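PDB 5EVJ: arsenite methyltransferase, which probably catalyses the S-adenosylmethionine-dependent methylation of trivalent arsenic, converting its glutathione complex to methylated arsenicals. Local coordinates for residues P242-E246 against D305-H310; L189-E194 against R272-P277. The protein carries 15 engineered substitutions. All blocks are in the same frame, centred on the assembly; numbering follows the deposited sequence.

In the fold
Both contacts are built on the far end of the methyltransferase sheet, where strands 193-202, 266-274 and 243-249 lie side by side. Contact 2 joins the first two of these, and contact 1 brings the loop between strands 303-305 and 310-313 against the outermost, 243-249. Their centres are about 15 Å apart, and Arg272 connects them: its N lies 2.7 Å from Arg243 O and its NH1 lies 2.9 Å from Leu306 O, both probable hydrogen bonds. Pro242 CB also packs on Leu273 CD1 at 3.6 Å. A bound sodium ion lies about 8 Å from the side chain of Asp305 and about 13 Å from that of Arg272.

Contact 1 of 2, residues P242-E246 against D305-H310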
loop_
_atom_site.group_PDB
_atom_site.type_symbol
_atom_site.label_atom_id
_atom_site.label_comp_id
_atom_site.label_asym_id
_atom_site.label_seq_id
_atom_site.Cartn_x
_atom_site.Cartn_y
_atom_site.Cartn_z
ATOM N N PRO A 242 -5.389 3.810 9.430
ATOM C CA PRO A 242 -4.321 3.924 8.469
ATOM C C PRO A 242 -2.988 4.192 9.140
ATOM O O PRO A 242 -2.952 4.917 10.081
ATOM C CB PRO A 242 -4.705 5.178 7.638
ATOM C CG PRO A 242 -6.175 5.236 7.718
ATOM C CD PRO A 242 -6.411 4.847 9.184
ATOM N N ARG A 243 -1.911 3.609 8.624
ATOM C CA ARG A 243 -0.587 3.765 9.205
ATOM C C ARG A 243 0.316 4.209 8.107
ATOM O O ARG A 243 0.288 3.697 7.003
ATOM C CB ARG A 243 -0.080 2.439 9.773
ATOM C CG ARG A 243 -0.833 1.936 10.996
ATOM C CD ARG A 243 -0.385 2.578 12.310
ATOM N NE ARG A 243 -1.253 2.064 13.379
ATOM C CZ ARG A 243 -0.871 1.134 14.246
ATOM N NH1 ARG A 243 0.358 0.670 14.191
ATOM N NH2 ARG A 243 -1.708 0.686 15.178
ATOM N N GLN A 244 1.121 5.183 8.431
ATOM C CA GLN A 244 2.048 5.795 7.522
ATOM C C GLN A 244 3.374 4.990 7.589
ATOM O O GLN A 244 4.013 4.860 8.652
ATOM C CB GLN A 244 2.172 7.260 7.976
ATOM C CG GLN A 244 3.376 7.966 7.410
ATOM C CD GLN A 244 3.331 9.462 7.659
ATOM O OE1 GLN A 244 2.307 10.114 7.443
ATOM N NE2 GLN A 244 4.452 10.010 8.131
ATOM N N LEU A 245 3.804 4.425 6.482
ATOM C CA LEU A 245 5.048 3.658 6.542
ATOM C C LEU A 245 6.233 4.597 6.326
ATOM O O LEU A 245 7.245 4.482 6.994
ATOM C CB LEU A 245 5.052 2.533 5.468
ATOM C CG LEU A 245 6.392 1.751 5.332
ATOM C CD1 LEU A 245 6.797 1.096 6.655
ATOM C CD2 LEU A 245 6.433 0.732 4.212
ATOM N N GLU A 246 6.097 5.541 5.392
ATOM C CA GLU A 246 7.118 6.540 5.167
ATOM C C GLU A 246 6.618 7.708 4.299
ATOM O O GLU A 246 5.696 7.577 3.480
ATOM C CB GLU A 246 8.346 5.933 4.516
ATOM C CG GLU A 246 8.169 5.610 3.041
ATOM C CD GLU A 246 9.297 4.719 2.541
ATOM O OE1 GLU A 246 10.460 5.191 2.458
ATOM O OE2 GLU A 246 9.026 3.536 2.246
ATOM N N ASP A 305 10.214 -2.848 10.193
ATOM C CA ASP A 305 9.257 -1.720 10.345
ATOM C C ASP A 305 7.810 -2.024 9.936
ATOM O O ASP A 305 7.507 -2.111 8.735
ATOM C CB ASP A 305 9.743 -0.504 9.540
ATOM C CG ASP A 305 11.160 -0.022 9.995
ATOM O OD1 ASP A 305 11.403 0.115 11.225
ATOM O OD2 ASP A 305 12.020 0.151 9.108
ATOM N N LEU A 306 6.911 -2.140 10.910
ATOM C CA LEU A 306 5.501 -2.110 10.596
ATOM C C LEU A 306 5.182 -0.746 9.984
ATOM O O LEU A 306 4.529 -0.628 8.942
ATOM C CB LEU A 306 4.662 -2.305 11.855
ATOM C CG LEU A 306 3.130 -2.094 11.700
ATOM C CD1 LEU A 306 2.491 -3.144 10.750
ATOM C CD2 LEU A 306 2.491 -2.257 13.086
ATOM N N ASP A 307 5.534 0.319 10.686
ATOM C CA ASP A 307 5.178 1.674 10.198
ATOM C C ASP A 307 6.211 2.569 10.816
ATOM O O ASP A 307 7.052 2.074 11.568
ATOM C CB ASP A 307 3.753 2.088 10.595
ATOM C CG ASP A 307 3.491 1.968 12.076
ATOM O OD1 ASP A 307 4.317 2.461 12.888
ATOM O OD2 ASP A 307 2.426 1.403 12.455
ATOM N N ASP A 308 6.136 3.872 10.547
ATOM C CA ASP A 308 7.188 4.772 10.992
ATOM C C ASP A 308 7.214 5.041 12.500
ATOM O O ASP A 308 8.101 5.749 12.937
ATOM C CB ASP A 308 7.118 6.091 10.235
ATOM C CG ASP A 308 5.821 6.850 10.498
ATOM O OD1 ASP A 308 4.994 6.455 11.345
ATOM O OD2 ASP A 308 5.614 7.850 9.794
ATOM N N HIS A 309 6.250 4.502 13.266
ATOM C CA HIS A 309 6.297 4.553 14.777
ATOM C C HIS A 309 6.479 3.201 15.426
ATOM O O HIS A 309 6.364 3.073 16.644
ATOM C CB HIS A 309 5.034 5.218 15.341
ATOM C CG HIS A 309 4.883 6.622 14.863
ATOM N ND1 HIS A 309 5.661 7.659 15.343
ATOM C CD2 HIS A 309 4.114 7.154 13.889
ATOM C CE1 HIS A 309 5.355 8.771 14.711
ATOM N NE2 HIS A 309 4.415 8.496 13.826
ATOM N N HIS A 310 6.741 2.178 14.626
ATOM C CA HIS A 310 6.804 0.812 15.190
ATOM C C HIS A 310 7.857 0.015 14.482
ATOM O O HIS A 310 7.591 -0.576 13.433
ATOM C CB HIS A 310 5.456 0.072 15.081
ATOM C CG HIS A 310 4.338 0.736 15.826
ATOM N ND1 HIS A 310 3.639 1.806 15.314
ATOM C CD2 HIS A 310 3.809 0.484 17.053
ATOM C CE1 HIS A 310 2.713 2.175 16.183
ATOM N NE2 HIS A 310 2.799 1.386 17.249
#
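Arg243 reaches from strand 243-249 to Asp307, and nearly its whole length runs past that carboxylate. Its CB sits 3.9 Å from Asp307 CB, and its CG lies 3.6 Å from Asp307 OD2. The chain turns about its CB-CG bond (chi2 -82°) and then runs straight on through CD, which comes within 3.1 Å of Asp307 OD2. NE and CZ pass it farther off. At the tip NH1 donates to Asp307 OD2 at 2.8 Å, in a nearly straight salt bridge. The oxygen lies in the guanidinium plane at its edge, although the carboxylate is turned 62° from that plane. NH1 also lies over a face of the His310 ring, 3.4 Å from its CE1.

Asp307 has CG between its backbone N and carbonyl carbon (chi1 53°), which directs OD1 back into its own turn. There His310 ND1 donates to OD1 at 2.6 Å on the syn side, in the ring plane, and His309 N binds it from the anti side to make an Asx turn. With an alanine here, the guanidinium would probably lose its partner in this loop, and the His310 ring would be freer to turn.

Asp308 N donates to Gln244 O at 3.0 Å. The extended Gln244 side chain returns a bent bond, NE2 to Asp308 OD2 at 3.0 Å, the oxygen tilted out of the amide plane.

Arg243 NH2 has a second carboxylate in Asp241, and NH1 also bonds Thr324. The positive charge of Arg243 is therefore probably balanced by both acids, and Asp307, buried and gripped through both oxygens, is likely to stay ionised.

Contact 2 of 2, residues L189-E194 against R272-P277; sequences LAPGGE and RLFKVP
Glu194 and Phe274 form an antiparallel non-hydrogen-bonded pair, their CA atoms 4.2 Å apart, beyond which Lys275 N donates to Gly193 O and Gly192 N donates to Lys275 O, each at 2.8 Å. The second of these bonds comes from the type II turn Ala190-Gly193. Gly192 takes a positive phi of 78° in this turn, and at Gly193 a CB would run into Ala190 O.

Glu194 and Phe274 point to the same face of the sheet, and Glu194 extends fully, its CG anti to the backbone N (chi1 -178°), and lies across the Phe274 ring. CG sits 3.9 Å above the ring centroid, almost on the normal, as a CH-pi contact, and the carboxylate follows, stacked at 19° to the ring. That path delivers the carboxylate to the edge of the Arg272 guanidinium, where NH2 donates to OE1 at 3.0 Å in a nearly straight bond. Arg272 NE faces OE2 as well, but the position of that oxygen is less certain. Tyr332 OH also bonds OE1, so this buried acid has a neutral partner besides its counter-charge.

Lys275 stretches the other way, and its NZ donates to Leu189 O at 2.8 Å, with its CD against Leu189 CB. NZ also binds Tyr186 O and makes a cation-pi contact with the Tyr186 ring, so the ammonium sits where helix 178-188 ends, a place whose carbonyls would suit a positive charge. Where the two segments reach the surface, Pro191 CB meets Pro277 CD at 4.0 Å.

A helix running through a Leu-x-Pro-Gly-Gly segment, here with a type II turn, into the fifth strand, which pairs with the antiparallel seventh strand 266-274, is a recurrent feature of Rossmann-like class I methyltransferases, whose strand order 3-2-1-4-5-7-6 this sheet follows.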
loop_
_atom_site.group_PDB
_atom_site.type_symbol
_atom_site.label_atom_id
_atom_site.label_comp_id
_atom_site.label_asym_id
_atom_site.label_seq_id
_atom_site.Cartn_x
_atom_site.Cartn_y
_atom_site.Cartn_z
ATOM N N LEU A 189 -10.318 -7.525 -0.521
ATOM C CA LEU A 189 -9.336 -8.030 0.465
ATOM C C LEU A 189 -9.935 -9.135 1.301
ATOM O O LEU A 189 -11.064 -9.062 1.801
ATOM C CB LEU A 189 -8.830 -6.898 1.409
ATOM C CG LEU A 189 -7.797 -5.964 0.758
ATOM C CD1 LEU A 189 -7.564 -4.722 1.604
ATOM C CD2 LEU A 189 -6.497 -6.750 0.496
ATOM N N ALA A 190 -9.142 -10.162 1.482
ATOM C CA ALA A 190 -9.484 -11.177 2.418
ATOM C C ALA A 190 -9.147 -10.695 3.839
ATOM O O ALA A 190 -8.294 -9.882 4.037
ATOM C CB ALA A 190 -8.652 -12.418 2.112
ATOM N N PRO A 191 -9.794 -11.262 4.830
ATOM C CA PRO A 191 -9.371 -10.924 6.193
ATOM C C PRO A 191 -7.869 -11.063 6.410
ATOM O O PRO A 191 -7.215 -11.988 5.856
ATOM C CB PRO A 191 -10.146 -11.888 7.082
ATOM C CG PRO A 191 -11.302 -12.381 6.201
ATOM C CD PRO A 191 -11.001 -12.120 4.754
ATOM N N GLY A 192 -7.317 -10.123 7.190
ATOM C CA GLY A 192 -5.878 -10.119 7.514
ATOM C C GLY A 192 -5.043 -9.597 6.369
ATOM O O GLY A 192 -3.783 -9.513 6.470
ATOM N N GLY A 193 -5.719 -9.136 5.319
ATOM C CA GLY A 193 -5.014 -8.497 4.190
ATOM C C GLY A 193 -4.749 -7.026 4.381
ATOM O O GLY A 193 -5.154 -6.422 5.364
ATOM N N GLU A 194 -4.126 -6.418 3.392
ATOM C CA GLU A 194 -3.713 -5.080 3.489
ATOM C C GLU A 194 -3.812 -4.354 2.111
ATOM O O GLU A 194 -3.408 -4.899 1.078
ATOM C CB GLU A 194 -2.244 -5.061 3.963
ATOM C CG GLU A 194 -1.675 -3.668 4.168
ATOM C CD GLU A 194 -0.143 -3.600 4.267
ATOM O OE1 GLU A 194 0.541 -4.645 4.394
ATOM O OE2 GLU A 194 0.413 -2.463 4.247
ATOM N N ARG A 272 -0.479 2.131 4.943
ATOM C CA ARG A 272 -0.809 0.775 5.233
ATOM C C ARG A 272 -2.228 0.686 5.773
ATOM O O ARG A 272 -2.533 1.222 6.847
ATOM C CB ARG A 272 0.185 0.185 6.208
ATOM C CG ARG A 272 1.618 0.349 5.690
ATOM C CD ARG A 272 2.529 -0.598 6.487
ATOM N NE ARG A 272 2.417 -2.004 6.070
ATOM C CZ ARG A 272 3.361 -2.946 6.223
ATOM N NH1 ARG A 272 4.498 -2.677 6.841
ATOM N NH2 ARG A 272 3.175 -4.199 5.727
ATOM N N LEU A 273 -3.087 -0.032 5.037
ATOM C CA LEU A 273 -4.485 -0.103 5.354
ATOM C C LEU A 273 -4.852 -1.578 5.552
ATOM O O LEU A 273 -5.186 -2.308 4.571
ATOM C CB LEU A 273 -5.268 0.513 4.239
ATOM C CG LEU A 273 -5.644 2.000 4.232
ATOM C CD1 LEU A 273 -4.603 2.927 4.843
ATOM C CD2 LEU A 273 -6.017 2.435 2.812
ATOM N N PHE A 274 -4.827 -2.006 6.810
ATOM C CA PHE A 274 -5.049 -3.382 7.111
ATOM C C PHE A 274 -6.464 -3.618 7.300
ATOM O O PHE A 274 -7.177 -2.735 7.874
ATOM C CB PHE A 274 -4.353 -3.782 8.403
ATOM C CG PHE A 274 -2.900 -4.007 8.220
ATOM C CD1 PHE A 274 -2.411 -5.292 7.878
ATOM C CD2 PHE A 274 -2.001 -2.947 8.339
ATOM C CE1 PHE A 274 -1.050 -5.507 7.690
ATOM C CE2 PHE A 274 -0.647 -3.163 8.176
ATOM C CZ PHE A 274 -0.131 -4.444 7.853
ATOM N N LYS A 275 -6.853 -4.855 6.932
ATOM C CA LYS A 275 -8.214 -5.284 7.127
ATOM C C LYS A 275 -8.275 -6.429 8.142
ATOM O O LYS A 275 -7.869 -7.515 7.870
ATOM C CB LYS A 275 -8.842 -5.656 5.765
ATOM C CG LYS A 275 -10.167 -6.371 5.917
ATOM C CD LYS A 275 -10.952 -6.487 4.609
ATOM C CE LYS A 275 -12.216 -7.429 4.711
ATOM N NZ LYS A 275 -12.902 -7.532 3.324
ATOM N N VAL A 276 -8.827 -6.193 9.295
ATOM C CA VAL A 276 -8.938 -7.288 10.276
ATOM C C VAL A 276 -10.295 -7.152 10.916
ATOM O O VAL A 276 -10.453 -6.532 11.977
ATOM C CB VAL A 276 -7.773 -7.273 11.312
ATOM C CG1 VAL A 276 -7.850 -8.519 12.148
ATOM C CG2 VAL A 276 -6.420 -7.144 10.614
ATOM N N PRO A 277 -11.305 -7.675 10.239
ATOM C CA PRO A 277 -12.693 -7.334 10.603
ATOM C C PRO A 277 -12.986 -7.491 12.073
ATOM O O PRO A 277 -12.667 -8.509 12.677
ATOM C CB PRO A 277 -13.553 -8.323 9.738
ATOM C CG PRO A 277 -12.683 -8.544 8.508
ATOM C CD PRO A 277 -11.249 -8.597 9.079
#